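Side-chain contacts in polyguluronate lyase (Corynebacterium sp., PDB 1UAI), which probably cleaves poly(alpha-L-guluronate), the guluronate-rich part of alginate, as a lyase built on a jelly-roll beta-sandwich: residues Q46-A49 with K50-V54; I181-S185 with S186-F190. All blocks are in the same frame, centred on the assembly; numbering follows the deposited sequence.

Contact 1: Q46-A49 with K50-V54; sequences QVNA and KCTGV
The carboxamide of N48 reaches across the tight turn between strands 45-47 and 54-59, its oxygen end taking the backbone N-H groups of T52 and G53 and its nitrogen end reaching the hydroxyl of T52. Its CG sits between the backbone N and the carbonyl carbon (chi1 57°), a rotation that folds the amide over the returning chain. N48 OD1 takes T52 N at 2.9 Å in the carbonyl plane, on a lone pair, in a nearly straight bond. The second donor to N48 OD1, G53 N at 3.2 Å, lies well above that plane, off the lone-pair directions. At the other end of the amide, N48 ND2 gives a hydrogen to T52 OG1 at 3.0 Å, with the hydroxyl tilted 17° from the amide plane; the two side chains cross at about a right angle, and both also touch Y217 of strand 211-223. The backbone closes the same turn: N48 to C51 form a type I beta turn with C51 N bonded to N48 O at 2.9 Å, and N48 N binds G53 O at 3.0 Å. Beyond it, V47 and V54 make an antiparallel non-hydrogen-bonded pair whose side chains diverge. V47 CG1, anti to the backbone N (chi1 173°), lies 3.7 Å from C51 CA, and both residues also pack on Q10. On the strand side, Q46 NE2 holds V47 O at 3.0 Å. The disulfide from C51 to C4 ties the turn to the N-terminal part of the chain. With three side-chain bonds on one amide, N48 has its rotation fixed and its OD1 gripped twice, so a single side chain serves backbone N-H groups and a hydroxyl where regular strand pairing stops.

Contact 2: I181-S185 with S186-F190; sequences ISHTS and SGNYF
From S182 to Y189 the backbone swings round in a wide bend with no strand pairing across it, and G187, at positive phi, forms a G1 beta bulge with N188 opposite W88. Within this bend the side chains of H183 and N188 approach from opposite directions, the oxygen of the N188 amide arriving at the edge of the H183 ring. H183 has CG anti to the backbone N (chi1 -175°), which carries the imidazole inward beneath S185, whose backbone N lies over one ring face. H183 NE2 donates to N188 OD1 at 2.7 Å; the acceptor lies close to the ring plane, while ring and amide planes are turned 62° apart. That bond places the hydrogen on NE2. The other end of the same amide also finds a partner in the bend: N188 ND2 gives a hydrogen to S185 O at 2.8 Å, somewhat bent at 147°, and a second to W88 O. Both ends of the N188 amide are thus used, which fixes which way round it sits. On the outer side, a water bridges the segments, donating to T184 O at 2.8 Å and lying 2.9 Å from S186 OG. S185 OG is hydrogen-bonded to D120, which H183 and N188 also touch. The bend carries the chain from strand 176-182, at the margin of the seven-strand sheet, to strand 189-192 in the larger one; H183 and N188 rest on V125 of strand 124-131, N188 and F190 reach I118 of strand 112-119, and the backbones of Y189 and F190 pair with H119 and E77.

Neither contact lies in the core: contact 1 is partly buried, contact 2 a surface contact, and their centres stand about 31 Å apart on opposite sides of the chain's centre. Both reach the seven-strand sheet at its two outermost strands, 45-47 and 176-182. Contact 1 joins neighbouring strands of that sheet through a tight turn, while contact 2 passes from it to the other sheet of the sandwich. An asparagine amide is central to each, but in the tight turn it serves mainly backbone N-H groups, backed by a disulfide, whereas in the wide bend it links a histidine to a backbone carbonyl, with a water bridging outside.

Contact 1: Q46-A49 with K50-V54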
loop_
_atom_site.group_PDB
_atom_site.type_symbol
_atom_site.label_atom_id
_atom_site.label_comp_id
_atom_site.label_asym_id
_atom_site.label_seq_id
_atom_site.Cartn_x
_atom_site.Cartn_y
_atom_site.Cartn_z
ATOM N N GLN A 46 9.266 2.622 -9.479
ATOM C CA GLN A 46 10.423 2.117 -10.203
ATOM C C GLN A 46 11.114 1.023 -9.410
ATOM O O GLN A 46 10.827 0.817 -8.235
ATOM C CB GLN A 46 11.429 3.256 -10.393
ATOM C CG GLN A 46 11.960 3.780 -9.055
ATOM C CD GLN A 46 13.144 4.714 -9.199
ATOM O OE1 GLN A 46 12.990 5.897 -9.503
ATOM N NE2 GLN A 46 14.342 4.182 -8.984
ATOM N N VAL A 47 12.025 0.313 -10.063
ATOM C CA VAL A 47 12.813 -0.691 -9.361
ATOM C C VAL A 47 13.774 0.172 -8.542
ATOM O O VAL A 47 14.220 1.220 -9.018
ATOM C CB VAL A 47 13.636 -1.565 -10.334
ATOM C CG1 VAL A 47 14.570 -2.483 -9.551
ATOM C CG2 VAL A 47 12.706 -2.384 -11.209
ATOM N N ASN A 48 14.083 -0.230 -7.315
ATOM C CA ASN A 48 15.005 0.575 -6.527
ATOM C C ASN A 48 16.418 0.486 -7.103
ATOM O O ASN A 48 16.718 -0.397 -7.907
ATOM C CB ASN A 48 14.980 0.161 -5.046
ATOM C CG ASN A 48 15.300 -1.304 -4.826
ATOM O OD1 ASN A 48 15.665 -2.026 -5.751
ATOM N ND2 ASN A 48 15.167 -1.749 -3.582
ATOM N N ALA A 49 17.276 1.421 -6.706
ATOM C CA ALA A 49 18.649 1.465 -7.198
ATOM C C ALA A 49 19.408 0.157 -6.985
ATOM O O ALA A 49 20.213 -0.240 -7.828
ATOM C CB ALA A 49 19.402 2.618 -6.537
ATOM N N LYS A 50 19.150 -0.513 -5.866
ATOM C CA LYS A 50 19.834 -1.766 -5.566
ATOM C C LYS A 50 19.287 -2.979 -6.314
ATOM O O LYS A 50 19.809 -4.085 -6.172
ATOM C CB LYS A 50 19.813 -2.029 -4.057
ATOM C CG LYS A 50 20.696 -1.079 -3.260
ATOM C CD LYS A 50 20.711 -1.439 -1.783
ATOM C CE LYS A 50 21.646 -0.531 -0.997
ATOM N NZ LYS A 50 21.206 0.891 -1.041
ATOM N N CYS A 51 18.242 -2.768 -7.111
ATOM C CA CYS A 51 17.638 -3.844 -7.897
ATOM C C CYS A 51 17.206 -5.032 -7.034
ATOM O O CYS A 51 17.476 -6.187 -7.368
ATOM C CB CYS A 51 18.621 -4.320 -8.973
ATOM S SG CYS A 51 17.897 -5.488 -10.171
ATOM N N THR A 52 16.524 -4.739 -5.930
ATOM C CA THR A 52 16.052 -5.772 -5.013
ATOM C C THR A 52 14.551 -5.705 -4.755
ATOM O O THR A 52 13.972 -6.638 -4.204
ATOM C CB THR A 52 16.761 -5.673 -3.652
ATOM O OG1 THR A 52 16.654 -4.332 -3.161
ATOM C CG2 THR A 52 18.226 -6.061 -3.779
ATOM N N GLY A 53 13.922 -4.599 -5.140
ATOM C CA GLY A 53 12.495 -4.463 -4.923
ATOM C C GLY A 53 11.908 -3.285 -5.667
ATOM O O GLY A 53 12.557 -2.693 -6.532
ATOM N N VAL A 54 10.670 -2.943 -5.326
ATOM C CA VAL A 54 9.979 -1.842 -5.973
ATOM C C VAL A 54 9.840 -0.639 -5.055
ATOM O O VAL A 54 9.367 -0.749 -3.922
ATOM C CB VAL A 54 8.570 -2.274 -6.444
ATOM C CG1 VAL A 54 7.855 -1.105 -7.116
ATOM C CG2 VAL A 54 8.685 -3.454 -7.397
#

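Contact 2: I181-S185 with S186-F190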
loop_
_atom_site.group_PDB
_atom_site.type_symbol
_atom_site.label_atom_id
_atom_site.label_comp_id
_atom_site.label_asym_id
_atom_site.label_seq_id
_atom_site.Cartn_x
_atom_site.Cartn_y
_atom_site.Cartn_z
ATOM N N ILE A 181 -9.597 -8.760 13.786
ATOM C CA ILE A 181 -10.680 -7.810 13.588
ATOM C C ILE A 181 -11.916 -8.455 12.977
ATOM O O ILE A 181 -11.825 -9.160 11.975
ATOM C CB ILE A 181 -10.204 -6.657 12.671
ATOM C CG1 ILE A 181 -9.053 -5.908 13.349
ATOM C CG2 ILE A 181 -11.358 -5.716 12.355
ATOM C CD1 ILE A 181 -8.357 -4.904 12.456
ATOM N N SER A 182 -13.069 -8.217 13.592
ATOM C CA SER A 182 -14.324 -8.755 13.082
ATOM C C SER A 182 -14.695 -7.952 11.841
ATOM O O SER A 182 -14.713 -6.722 11.868
ATOM C CB SER A 182 -15.426 -8.637 14.136
ATOM O OG SER A 182 -15.137 -9.439 15.267
ATOM N N HIS A 183 -14.987 -8.654 10.752
ATOM C CA HIS A 183 -15.336 -8.010 9.491
ATOM C C HIS A 183 -16.148 -9.002 8.666
ATOM O O HIS A 183 -15.661 -10.082 8.337
ATOM C CB HIS A 183 -14.054 -7.626 8.751
ATOM C CG HIS A 183 -14.286 -6.852 7.491
ATOM N ND1 HIS A 183 -14.865 -5.601 7.482
ATOM C CD2 HIS A 183 -14.000 -7.146 6.202
ATOM C CE1 HIS A 183 -14.924 -5.157 6.239
ATOM N NE2 HIS A 183 -14.406 -6.076 5.443
ATOM N N THR A 184 -17.377 -8.632 8.319
ATOM C CA THR A 184 -18.250 -9.530 7.569
ATOM C C THR A 184 -18.721 -9.029 6.209
ATOM O O THR A 184 -19.432 -9.739 5.499
ATOM C CB THR A 184 -19.499 -9.882 8.398
ATOM O OG1 THR A 184 -20.210 -8.681 8.725
ATOM C CG2 THR A 184 -19.099 -10.595 9.680
ATOM N N SER A 185 -18.337 -7.814 5.837
ATOM C CA SER A 185 -18.760 -7.282 4.549
ATOM C C SER A 185 -17.961 -7.913 3.417
ATOM O O SER A 185 -16.871 -8.446 3.634
ATOM C CB SER A 185 -18.583 -5.763 4.514
ATOM O OG SER A 185 -17.215 -5.407 4.573
ATOM N N SER A 186 -18.518 -7.865 2.211
ATOM C CA SER A 186 -17.847 -8.396 1.033
ATOM C C SER A 186 -17.278 -7.204 0.271
ATOM O O SER A 186 -17.231 -6.095 0.804
ATOM C CB SER A 186 -18.834 -9.171 0.156
ATOM O OG SER A 186 -19.298 -10.332 0.823
ATOM N N GLY A 187 -16.846 -7.428 -0.966
ATOM C CA GLY A 187 -16.283 -6.348 -1.759
ATOM C C GLY A 187 -14.900 -5.913 -1.300
ATOM O O GLY A 187 -14.486 -4.779 -1.538
ATOM N N ASN A 188 -14.181 -6.815 -0.641
ATOM C CA ASN A 188 -12.840 -6.517 -0.145
ATOM C C ASN A 188 -11.771 -6.727 -1.207
ATOM O O ASN A 188 -11.957 -7.495 -2.149
ATOM C CB ASN A 188 -12.507 -7.417 1.042
ATOM C CG ASN A 188 -13.481 -7.264 2.177
ATOM O OD1 ASN A 188 -13.475 -6.253 2.878
ATOM N ND2 ASN A 188 -14.335 -8.266 2.365
ATOM N N TYR A 189 -10.647 -6.035 -1.038
ATOM C CA TYR A 189 -9.508 -6.168 -1.933
ATOM C C TYR A 189 -8.259 -5.658 -1.228
ATOM O O TYR A 189 -8.339 -4.871 -0.280
ATOM C CB TYR A 189 -9.752 -5.428 -3.260
ATOM C CG TYR A 189 -9.954 -3.934 -3.165
ATOM C CD1 TYR A 189 -8.874 -3.056 -3.256
ATOM C CD2 TYR A 189 -11.233 -3.395 -3.025
ATOM C CE1 TYR A 189 -9.063 -1.679 -3.216
ATOM C CE2 TYR A 189 -11.431 -2.017 -2.981
ATOM C CZ TYR A 189 -10.343 -1.167 -3.079
ATOM O OH TYR A 189 -10.525 0.198 -3.051
ATOM N N PHE A 190 -7.107 -6.134 -1.681
ATOM C CA PHE A 190 -5.828 -5.756 -1.095
ATOM C C PHE A 190 -5.153 -4.605 -1.835
ATOM O O PHE A 190 -5.399 -4.377 -3.027
ATOM C CB PHE A 190 -4.863 -6.949 -1.108
ATOM C CG PHE A 190 -5.275 -8.098 -0.226
ATOM C CD1 PHE A 190 -5.402 -7.935 1.150
ATOM C CD2 PHE A 190 -5.483 -9.363 -0.771
ATOM C CE1 PHE A 190 -5.723 -9.018 1.972
ATOM C CE2 PHE A 190 -5.804 -10.449 0.039
ATOM C CZ PHE A 190 -5.922 -10.276 1.414
HETATM O O HOH W 1 -18.531 -11.351 3.398
#